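Local coordinates for LYND (Lyngbya aestuarii, PDB 4V1T), which is a YcaO-family cyclodehydratase that probably uses ATP and magnesium to turn residues of precursor peptides into azoline heterocycles, at residues B[505-517]-B[522-534]. Numbering follows the deposited sequence.
With ADP (adenosine-5'-diphosphate), chain L.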
ATOM      1  N   LYS B 505      38.716  18.987  -5.899  1.00 51.94           N
ATOM      2  CA  LYS B 505      39.416  18.597  -7.113  1.00 52.06           C
ATOM      3  C   LYS B 505      38.458  18.760  -8.287  1.00 60.59           C
ATOM      4  O   LYS B 505      37.344  19.261  -8.112  1.00 62.43           O
ATOM      5  CB  LYS B 505      39.927  17.167  -7.012  1.00 56.31           C
ATOM      6  CG  LYS B 505      40.901  16.912  -5.865  1.00 55.75           C
ATOM      7  CD  LYS B 505      42.158  17.755  -5.978  1.00 69.85           C
ATOM      8  CE  LYS B 505      43.241  17.276  -5.019  1.00 77.19           C
ATOM      9  NZ  LYS B 505      44.160  16.299  -5.661  1.00 79.85           N
ATOM     10  N   TYR B 506      38.892  18.353  -9.479  1.00 50.11           N
ATOM     11  CA  TYR B 506      38.077  18.498 -10.679  1.00 52.81           C
ATOM     12  C   TYR B 506      38.160  17.284 -11.597  1.00 56.69           C
ATOM     13  O   TYR B 506      39.252  16.813 -11.935  1.00 53.75           O
ATOM     14  CB  TYR B 506      38.499  19.738 -11.463  1.00 52.76           C
ATOM     15  CG  TYR B 506      38.145  21.030 -10.788  1.00 56.60           C
ATOM     16  CD1 TYR B 506      36.878  21.586 -10.927  1.00 56.06           C
ATOM     17  CD2 TYR B 506      39.074  21.700 -10.010  1.00 64.09           C
ATOM     18  CE1 TYR B 506      36.547  22.776 -10.304  1.00 48.76           C
ATOM     19  CE2 TYR B 506      38.757  22.890  -9.383  1.00 70.23           C
ATOM     20  CZ  TYR B 506      37.495  23.425  -9.528  1.00 67.70           C
ATOM     21  OH  TYR B 506      37.194  24.610  -8.897  1.00 69.11           O
ATOM     22  N   LEU B 507      36.989  16.791 -11.991  1.00 50.18           N
ATOM     23  CA  LEU B 507      36.868  15.774 -13.023  1.00 57.31           C
ATOM     24  C   LEU B 507      36.063  16.344 -14.176  1.00 47.49           C
ATOM     25  O   LEU B 507      35.251  17.251 -13.974  1.00 44.35           O
ATOM     26  CB  LEU B 507      36.176  14.515 -12.490  1.00 58.76           C
ATOM     27  CG  LEU B 507      37.043  13.534 -11.705  1.00 64.91           C
ATOM     28  CD1 LEU B 507      37.093  13.942 -10.257  1.00 73.33           C
ATOM     29  CD2 LEU B 507      36.505  12.122 -11.821  1.00 75.74           C
ATOM     30  N   PRO B 508      36.261  15.798 -15.396  1.00 45.63           N
ATOM     31  CA  PRO B 508      35.378  16.224 -16.486  1.00 53.51           C
ATOM     32  C   PRO B 508      33.908  15.932 -16.150  1.00 49.69           C
ATOM     33  O   PRO B 508      33.600  14.885 -15.595  1.00 43.81           O
ATOM     34  CB  PRO B 508      35.873  15.417 -17.697  1.00 56.99           C
ATOM     35  CG  PRO B 508      36.763  14.352 -17.148  1.00 72.64           C
ATOM     36  CD  PRO B 508      37.295  14.851 -15.848  1.00 50.03           C
ATOM     37  N   THR B 509      33.027  16.870 -16.472  1.00 46.26           N
ATOM     38  CA  THR B 509      31.605  16.734 -16.204  1.00 51.60           C
ATOM     39  C   THR B 509      31.058  15.466 -16.845  1.00 49.24           C
ATOM     40  O   THR B 509      30.114  14.859 -16.335  1.00 41.34           O
ATOM     41  CB  THR B 509      30.832  17.971 -16.713  1.00 49.61           C
ATOM     42  OG1 THR B 509      31.403  19.163 -16.149  1.00 50.66           O
ATOM     43  CG2 THR B 509      29.378  17.906 -16.319  1.00 50.99           C
ATOM     44  N   ALA B 510      31.671  15.054 -17.950  1.00 44.55           N
ATOM     45  CA  ALA B 510      31.221  13.878 -18.692  1.00 41.40           C
ATOM     46  C   ALA B 510      31.330  12.594 -17.871  1.00 42.72           C
ATOM     47  O   ALA B 510      30.637  11.613 -18.150  1.00 48.11           O
ATOM     48  CB  ALA B 510      32.009  13.749 -19.986  1.00 43.44           C
ATOM     49  N   LEU B 511      32.214  12.596 -16.876  1.00 39.72           N
ATOM     50  CA  LEU B 511      32.387  11.438 -15.997  1.00 44.90           C
ATOM     51  C   LEU B 511      31.456  11.460 -14.781  1.00 46.88           C
ATOM     52  O   LEU B 511      31.171  10.417 -14.200  1.00 53.70           O
ATOM     53  CB  LEU B 511      33.834  11.354 -15.507  1.00 42.18           C
ATOM     54  CG  LEU B 511      34.834  10.617 -16.404  1.00 50.70           C
ATOM     55  CD1 LEU B 511      36.204  10.675 -15.766  1.00 54.01           C
ATOM     56  CD2 LEU B 511      34.428   9.167 -16.626  1.00 61.74           C
ATOM     57  N   CYS B 512      30.995  12.649 -14.413  1.00 46.93           N
ATOM     58  CA  CYS B 512      30.278  12.856 -13.158  1.00 45.89           C
ATOM     59  C   CYS B 512      28.768  12.644 -13.264  1.00 41.50           C
ATOM     60  O   CYS B 512      28.112  12.426 -12.256  1.00 45.22           O
ATOM     61  CB  CYS B 512      30.554  14.269 -12.643  1.00 50.57           C
ATOM     62  SG  CYS B 512      32.295  14.587 -12.269  1.00 48.33           S
ATOM     63  N   TYR B 513      28.224  12.717 -14.472  1.00 43.04           N
ATOM     64  CA  TYR B 513      26.786  12.589 -14.679  1.00 43.39           C
ATOM     65  C   TYR B 513      26.471  11.762 -15.915  1.00 51.16           C
ATOM     66  O   TYR B 513      27.280  11.680 -16.840  1.00 50.73           O
ATOM     67  CB  TYR B 513      26.155  13.969 -14.809  1.00 46.62           C
ATOM     68  CG  TYR B 513      26.464  14.875 -13.643  1.00 55.67           C
ATOM     69  CD1 TYR B 513      25.730  14.792 -12.459  1.00 54.95           C
ATOM     70  CD2 TYR B 513      27.498  15.806 -13.716  1.00 46.12           C
ATOM     71  CE1 TYR B 513      26.012  15.615 -11.385  1.00 50.44           C
ATOM     72  CE2 TYR B 513      27.784  16.636 -12.651  1.00 46.62           C
ATOM     73  CZ  TYR B 513      27.040  16.532 -11.488  1.00 48.83           C
ATOM     74  OH  TYR B 513      27.317  17.345 -10.424  1.00 44.94           O
ATOM     75  N   TYR B 514      25.291  11.152 -15.916  1.00 38.28           N
ATOM     76  CA  TYR B 514      24.821  10.386 -17.066  1.00 38.41           C
ATOM     77  C   TYR B 514      24.457  11.300 -18.225  1.00 40.50           C
ATOM     78  O   TYR B 514      23.934  12.403 -18.025  1.00 40.36           O
ATOM     79  CB  TYR B 514      23.584   9.541 -16.710  1.00 43.32           C
ATOM     80  CG  TYR B 514      23.805   8.489 -15.650  1.00 43.89           C
ATOM     81  CD1 TYR B 514      24.875   7.617 -15.725  1.00 44.98           C
ATOM     82  CD2 TYR B 514      22.932   8.368 -14.568  1.00 46.95           C
ATOM     83  CE1 TYR B 514      25.077   6.654 -14.759  1.00 45.14           C
ATOM     84  CE2 TYR B 514      23.132   7.412 -13.597  1.00 53.26           C
ATOM     85  CZ  TYR B 514      24.200   6.554 -13.701  1.00 50.77           C
ATOM     86  OH  TYR B 514      24.390   5.591 -12.739  1.00 58.24           O
ATOM     87  N   HIS B 515      24.703  10.812 -19.437  1.00 41.52           N
ATOM     88  CA  HIS B 515      24.239  11.452 -20.653  1.00 45.65           C
ATOM     89  C   HIS B 515      24.656  12.913 -20.756  1.00 44.96           C
ATOM     90  O   HIS B 515      23.858  13.756 -21.133  1.00 44.60           O
ATOM     91  CB  HIS B 515      22.712  11.331 -20.776  1.00 50.16           C
ATOM     92  CG  HIS B 515      22.221   9.918 -20.756  1.00 58.05           C
ATOM     93  ND1 HIS B 515      21.677   9.337 -19.634  1.00 70.15           N
ATOM     94  CD2 HIS B 515      22.217   8.962 -21.715  1.00 69.13           C
ATOM     95  CE1 HIS B 515      21.345   8.087 -19.902  1.00 69.66           C
ATOM     96  NE2 HIS B 515      21.665   7.834 -21.158  1.00 70.53           N
ATOM     97  N   TYR B 516      25.911  13.203 -20.421  1.00 55.41           N
ATOM     98  CA  TYR B 516      26.476  14.522 -20.680  1.00 46.18           C
ATOM     99  C   TYR B 516      26.818  14.585 -22.154  1.00 38.14           C
ATOM    100  O   TYR B 516      27.551  13.741 -22.634  1.00 39.90           O
ATOM    101  CB  TYR B 516      27.725  14.761 -19.841  1.00 47.13           C
ATOM    102  CG  TYR B 516      28.405  16.071 -20.144  1.00 50.36           C
ATOM    103  CD1 TYR B 516      27.987  17.252 -19.535  1.00 52.09           C
ATOM    104  CD2 TYR B 516      29.454  16.137 -21.047  1.00 49.96           C
ATOM    105  CE1 TYR B 516      28.598  18.457 -19.819  1.00 58.78           C
ATOM    106  CE2 TYR B 516      30.071  17.339 -21.332  1.00 41.87           C
ATOM    107  CZ  TYR B 516      29.636  18.493 -20.713  1.00 49.51           C
ATOM    108  OH  TYR B 516      30.229  19.691 -20.984  1.00 46.81           O
ATOM    109  N   PRO B 517      26.307  15.586 -22.879  1.00 47.09           N
ATOM    110  CA  PRO B 517      26.585  15.602 -24.316  1.00 56.99           C
ATOM    111  C   PRO B 517      27.994  16.098 -24.653  1.00 52.52           C
ATOM    112  O   PRO B 517      28.397  17.172 -24.191  1.00 53.65           O
ATOM    113  CB  PRO B 517      25.530  16.573 -24.872  1.00 60.54           C
ATOM    114  CG  PRO B 517      24.886  17.239 -23.676  1.00 53.66           C
ATOM    115  CD  PRO B 517      25.650  16.831 -22.450  1.00 48.63           C
ATOM    116  N   HIS B 522      34.924  14.511 -30.041  1.00 60.93           N
ATOM    117  CA  HIS B 522      35.604  14.530 -28.746  1.00 52.04           C
ATOM    118  C   HIS B 522      34.788  13.821 -27.660  1.00 59.15           C
ATOM    119  O   HIS B 522      34.578  14.348 -26.561  1.00 52.44           O
ATOM    120  CB  HIS B 522      35.906  15.977 -28.347  1.00 56.44           C
ATOM    121  CG  HIS B 522      36.885  16.117 -27.227  1.00 58.97           C
ATOM    122  ND1 HIS B 522      37.805  15.134 -26.906  1.00 49.36           N
ATOM    123  CD2 HIS B 522      37.110  17.128 -26.356  1.00 55.23           C
ATOM    124  CE1 HIS B 522      38.534  15.533 -25.883  1.00 48.39           C
ATOM    125  NE2 HIS B 522      38.136  16.745 -25.529  1.00 49.02           N
ATOM    126  N   ARG B 523      34.329  12.616 -27.975  1.00 52.25           N
ATOM    127  CA  ARG B 523      33.565  11.826 -27.026  1.00 53.16           C
ATOM    128  C   ARG B 523      34.508  10.945 -26.220  1.00 52.83           C
ATOM    129  O   ARG B 523      34.698   9.774 -26.535  1.00 46.77           O
ATOM    130  CB  ARG B 523      32.516  10.976 -27.752  1.00 51.26           C
ATOM    131  CG  ARG B 523      31.441  11.790 -28.456  1.00 61.01           C
ATOM    132  CD  ARG B 523      30.095  11.082 -28.450  1.00 73.57           C
ATOM    133  NE  ARG B 523      29.591  10.847 -29.804  1.00 87.22           N
ATOM    134  CZ  ARG B 523      28.717  11.618 -30.447  1.00 73.35           C
ATOM    135  NH1 ARG B 523      28.216  12.707 -29.879  1.00 62.34           N
ATOM    136  NH2 ARG B 523      28.344  11.298 -31.679  1.00 81.58           N
ATOM    137  N   PHE B 524      35.096  11.519 -25.174  1.00 43.87           N
ATOM    138  CA  PHE B 524      36.172  10.859 -24.440  1.00 44.29           C
ATOM    139  C   PHE B 524      35.699  10.113 -23.203  1.00 39.60           C
ATOM    140  O   PHE B 524      36.514   9.555 -22.472  1.00 38.93           O
ATOM    141  CB  PHE B 524      37.240  11.881 -24.034  1.00 41.56           C
ATOM    142  CG  PHE B 524      36.718  12.991 -23.166  1.00 51.20           C
ATOM    143  CD1 PHE B 524      36.575  12.815 -21.800  1.00 52.70           C
ATOM    144  CD2 PHE B 524      36.366  14.212 -23.722  1.00 54.53           C
ATOM    145  CE1 PHE B 524      36.085  13.834 -21.008  1.00 48.16           C
ATOM    146  CE2 PHE B 524      35.882  15.236 -22.935  1.00 53.95           C
ATOM    147  CZ  PHE B 524      35.743  15.051 -21.578  1.00 52.95           C
ATOM    148  N   ALA B 525      34.389  10.088 -22.968  1.00 41.61           N
ATOM    149  CA  ALA B 525      33.849   9.381 -21.814  1.00 50.02           C
ATOM    150  C   ALA B 525      32.341   9.234 -21.891  1.00 48.95           C
ATOM    151  O   ALA B 525      31.669  10.043 -22.515  1.00 47.08           O
ATOM    152  CB  ALA B 525      34.225  10.119 -20.528  1.00 62.36           C
ATOM    153  N   ARG B 526      31.837   8.177 -21.256  1.00 49.38           N
ATOM    154  CA  ARG B 526      30.417   8.012 -20.955  1.00 46.94           C
ATOM    155  C   ARG B 526      30.279   7.800 -19.451  1.00 39.37           C
ATOM    156  O   ARG B 526      30.907   6.897 -18.888  1.00 52.83           O
ATOM    157  CB  ARG B 526      29.825   6.811 -21.694  1.00 50.31           C
ATOM    158  CG  ARG B 526      29.500   7.062 -23.144  1.00 51.14           C
ATOM    159  CD  ARG B 526      29.110   5.778 -23.846  1.00 57.72           C
ATOM    160  NE  ARG B 526      28.965   5.983 -25.285  1.00 61.88           N
ATOM    161  CZ  ARG B 526      28.689   5.019 -26.161  1.00 56.26           C
ATOM    162  NH1 ARG B 526      28.523   3.765 -25.752  1.00 48.57           N
ATOM    163  NH2 ARG B 526      28.577   5.312 -27.451  1.00 52.37           N
ATOM    164  N   GLY B 527      29.478   8.637 -18.801  1.00 51.05           N
ATOM    165  CA  GLY B 527      29.258   8.509 -17.365  1.00 50.31           C
ATOM    166  C   GLY B 527      28.707   7.142 -17.004  1.00 39.54           C
ATOM    167  O   GLY B 527      27.706   6.710 -17.565  1.00 50.34           O
ATOM    168  N   ASP B 528      29.380   6.456 -16.089  1.00 43.85           N
ATOM    169  CA  ASP B 528      28.956   5.126 -15.668  1.00 44.55           C
ATOM    170  C   ASP B 528      28.329   5.182 -14.273  1.00 42.79           C
ATOM    171  O   ASP B 528      28.328   6.232 -13.616  1.00 41.44           O
ATOM    172  CB  ASP B 528      30.129   4.132 -15.711  1.00 50.67           C
ATOM    173  CG  ASP B 528      31.291   4.532 -14.819  1.00 54.56           C
ATOM    174  OD1 ASP B 528      31.077   5.105 -13.731  1.00 52.21           O
ATOM    175  OD2 ASP B 528      32.440   4.249 -15.207  1.00 66.76           O
ATOM    176  N   SER B 529      27.810   4.045 -13.825  1.00 43.14           N
ATOM    177  CA  SER B 529      27.066   3.970 -12.572  1.00 43.79           C
ATOM    178  C   SER B 529      27.928   3.522 -11.399  1.00 44.28           C
ATOM    179  O   SER B 529      27.448   3.431 -10.278  1.00 51.21           O
ATOM    180  CB  SER B 529      25.870   3.019 -12.731  1.00 42.23           C
ATOM    181  OG  SER B 529      26.291   1.692 -12.991  1.00 46.56           O
ATOM    182  N   ASN B 530      29.203   3.241 -11.650  1.00 46.78           N
ATOM    183  CA  ASN B 530      30.075   2.712 -10.606  1.00 49.22           C
ATOM    184  C   ASN B 530      30.417   3.749  -9.528  1.00 43.33           C
ATOM    185  O   ASN B 530      30.979   4.801  -9.811  1.00 42.96           O
ATOM    186  CB  ASN B 530      31.368   2.154 -11.213  1.00 51.08           C
ATOM    187  CG  ASN B 530      32.168   1.353 -10.214  1.00 55.17           C
ATOM    188  OD1 ASN B 530      31.649   0.987  -9.151  1.00 60.96           O
ATOM    189  ND2 ASN B 530      33.429   1.072 -10.539  1.00 50.39           N
ATOM    190  N   GLY B 531      30.079   3.425  -8.285  1.00 42.67           N
ATOM    191  CA  GLY B 531      30.292   4.326  -7.169  1.00 51.45           C
ATOM    192  C   GLY B 531      29.067   5.171  -6.876  1.00 38.41           C
ATOM    193  O   GLY B 531      29.021   5.873  -5.870  1.00 43.83           O
ATOM    194  N   ASN B 532      28.084   5.123  -7.765  1.00 50.19           N
ATOM    195  CA  ASN B 532      26.848   5.846  -7.560  1.00 38.42           C
ATOM    196  C   ASN B 532      26.016   5.148  -6.500  1.00 41.69           C
ATOM    197  O   ASN B 532      25.863   3.925  -6.527  1.00 41.04           O
ATOM    198  CB  ASN B 532      26.033   5.944  -8.846  1.00 43.29           C
ATOM    199  CG  ASN B 532      26.725   6.754  -9.918  1.00 47.39           C
ATOM    200  OD1 ASN B 532      27.925   6.577 -10.181  1.00 49.70           O
ATOM    201  ND2 ASN B 532      25.975   7.646 -10.552  1.00 49.39           N
ATOM    202  N   ALA B 533      25.488   5.925  -5.563  1.00 38.87           N
ATOM    203  CA  ALA B 533      24.647   5.364  -4.518  1.00 38.86           C
ATOM    204  C   ALA B 533      23.720   6.414  -3.917  1.00 51.70           C
ATOM    205  O   ALA B 533      23.983   7.621  -3.987  1.00 53.39           O
ATOM    206  CB  ALA B 533      25.512   4.736  -3.432  1.00 42.69           C
ATOM    207  N   ALA B 534      22.627   5.927  -3.334  1.00 45.39           N
ATOM    208  CA  ALA B 534      21.680   6.774  -2.630  1.00 42.44           C
ATOM    209  C   ALA B 534      21.640   6.402  -1.159  1.00 50.45           C
ATOM    210  O   ALA B 534      22.096   5.324  -0.780  1.00 48.03           O
ATOM    211  CB  ALA B 534      20.299   6.652  -3.243  1.00 47.63           C
TER
HETATM  212  PB  ADP L 780      23.160  -2.331  -5.729  1.00 58.72           P
HETATM  213  O1B ADP L 780      24.158  -1.226  -5.966  1.00 59.74           O
HETATM  214  O2B ADP L 780      23.769  -3.703  -5.693  1.00 60.08           O
HETATM  215  O3B ADP L 780      21.950  -2.211  -6.604  1.00 56.13           O
HETATM  216  PA  ADP L 780      21.221  -2.257  -3.563  1.00 49.41           P
HETATM  217  O1A ADP L 780      21.376  -2.763  -2.153  1.00 47.12           O
HETATM  218  O2A ADP L 780      20.315  -3.012  -4.519  1.00 46.02           O
HETATM  219  O3A ADP L 780      22.694  -2.050  -4.203  1.00 66.08           O
HETATM  220  O5' ADP L 780      20.708  -0.746  -3.478  1.00 46.03           O
HETATM  221  C5' ADP L 780      20.248  -0.061  -4.626  1.00 49.02           C
HETATM  222  C4' ADP L 780      20.301   1.429  -4.336  1.00 56.01           C
HETATM  223  O4' ADP L 780      19.322   1.778  -3.359  1.00 56.65           O
HETATM  224  C3' ADP L 780      21.640   1.840  -3.752  1.00 60.76           C
HETATM  225  O3' ADP L 780      21.967   3.128  -4.260  1.00 48.55           O
HETATM  226  C2' ADP L 780      21.426   1.937  -2.261  1.00 56.10           C
HETATM  227  O2' ADP L 780      22.207   2.973  -1.660  1.00 51.45           O
HETATM  228  C1' ADP L 780      19.948   2.264  -2.169  1.00 53.72           C
HETATM  229  N9  ADP L 780      19.343   1.658  -0.961  1.00 65.55           N
HETATM  230  C8  ADP L 780      19.209   0.340  -0.699  1.00 62.77           C
HETATM  231  N7  ADP L 780      18.593   0.152   0.494  1.00 59.19           N
HETATM  232  C5  ADP L 780      18.324   1.363   1.004  1.00 65.24           C
HETATM  233  C6  ADP L 780      17.689   1.877   2.233  1.00 60.03           C
HETATM  234  N6  ADP L 780      17.220   1.003   3.152  1.00 61.21           N
HETATM  235  N1  ADP L 780      17.604   3.215   2.395  1.00 56.86           N
HETATM  236  C2  ADP L 780      18.075   4.075   1.474  1.00 63.78           C
HETATM  237  N3  ADP L 780      18.666   3.672   0.328  1.00 60.29           N
HETATM  238  C4  ADP L 780      18.820   2.357   0.044  1.00 66.21           C
HETATM  239  O   HOH W   1      28.085  11.424 -19.241  1.00 29.88           O
HETATM  240  O   HOH W   2      31.720   7.891 -14.879  1.00 43.11           O
HETATM  241  O   HOH W   3      28.510   9.080 -14.076  1.00 49.70           O
HETATM  242  O   HOH W   4      26.256   8.060 -19.584  1.00 44.24           O
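Y514 lies along the backbone of 527-529, with G527 O and S529 N at its ring edge: G527 O sits 3.5 Å from CD1 of Y514, and D528 O lies obliquely, equally far from CE1. With CG anti to the carbonyl carbon (chi1 -62°), the ring reaches on to S529 and N532. Its OH comes within 3.4 Å of N532 ND2 at an angle too poor for a hydrogen bond; ring and amide planes are only 20° apart. N532 OD1 accepts a hydrogen bond from K731 NZ, which also makes a salt bridge to D528 OD1. Without this ring, as with an alanine here, a gap would probably open along 527-529, leaving N532 ND2 without its aromatic neighbour.

At the far end P508 CB meets the F524 ring at its edge, 3.7 Å from CE1, while A525 CB packs against A510 CB and lies 4.0 Å from L511 CD2. Between these ends one water accepts from G527 N and Y516 N and donates to A510 O and Y513 O; two others link L511 O to D528.

Apolar packing and bridging waters, rather than direct hydrogen bonds, thus join the two backbones just ahead of strand 532-535, whose A534 N hydrogen-bonds ADP O3'.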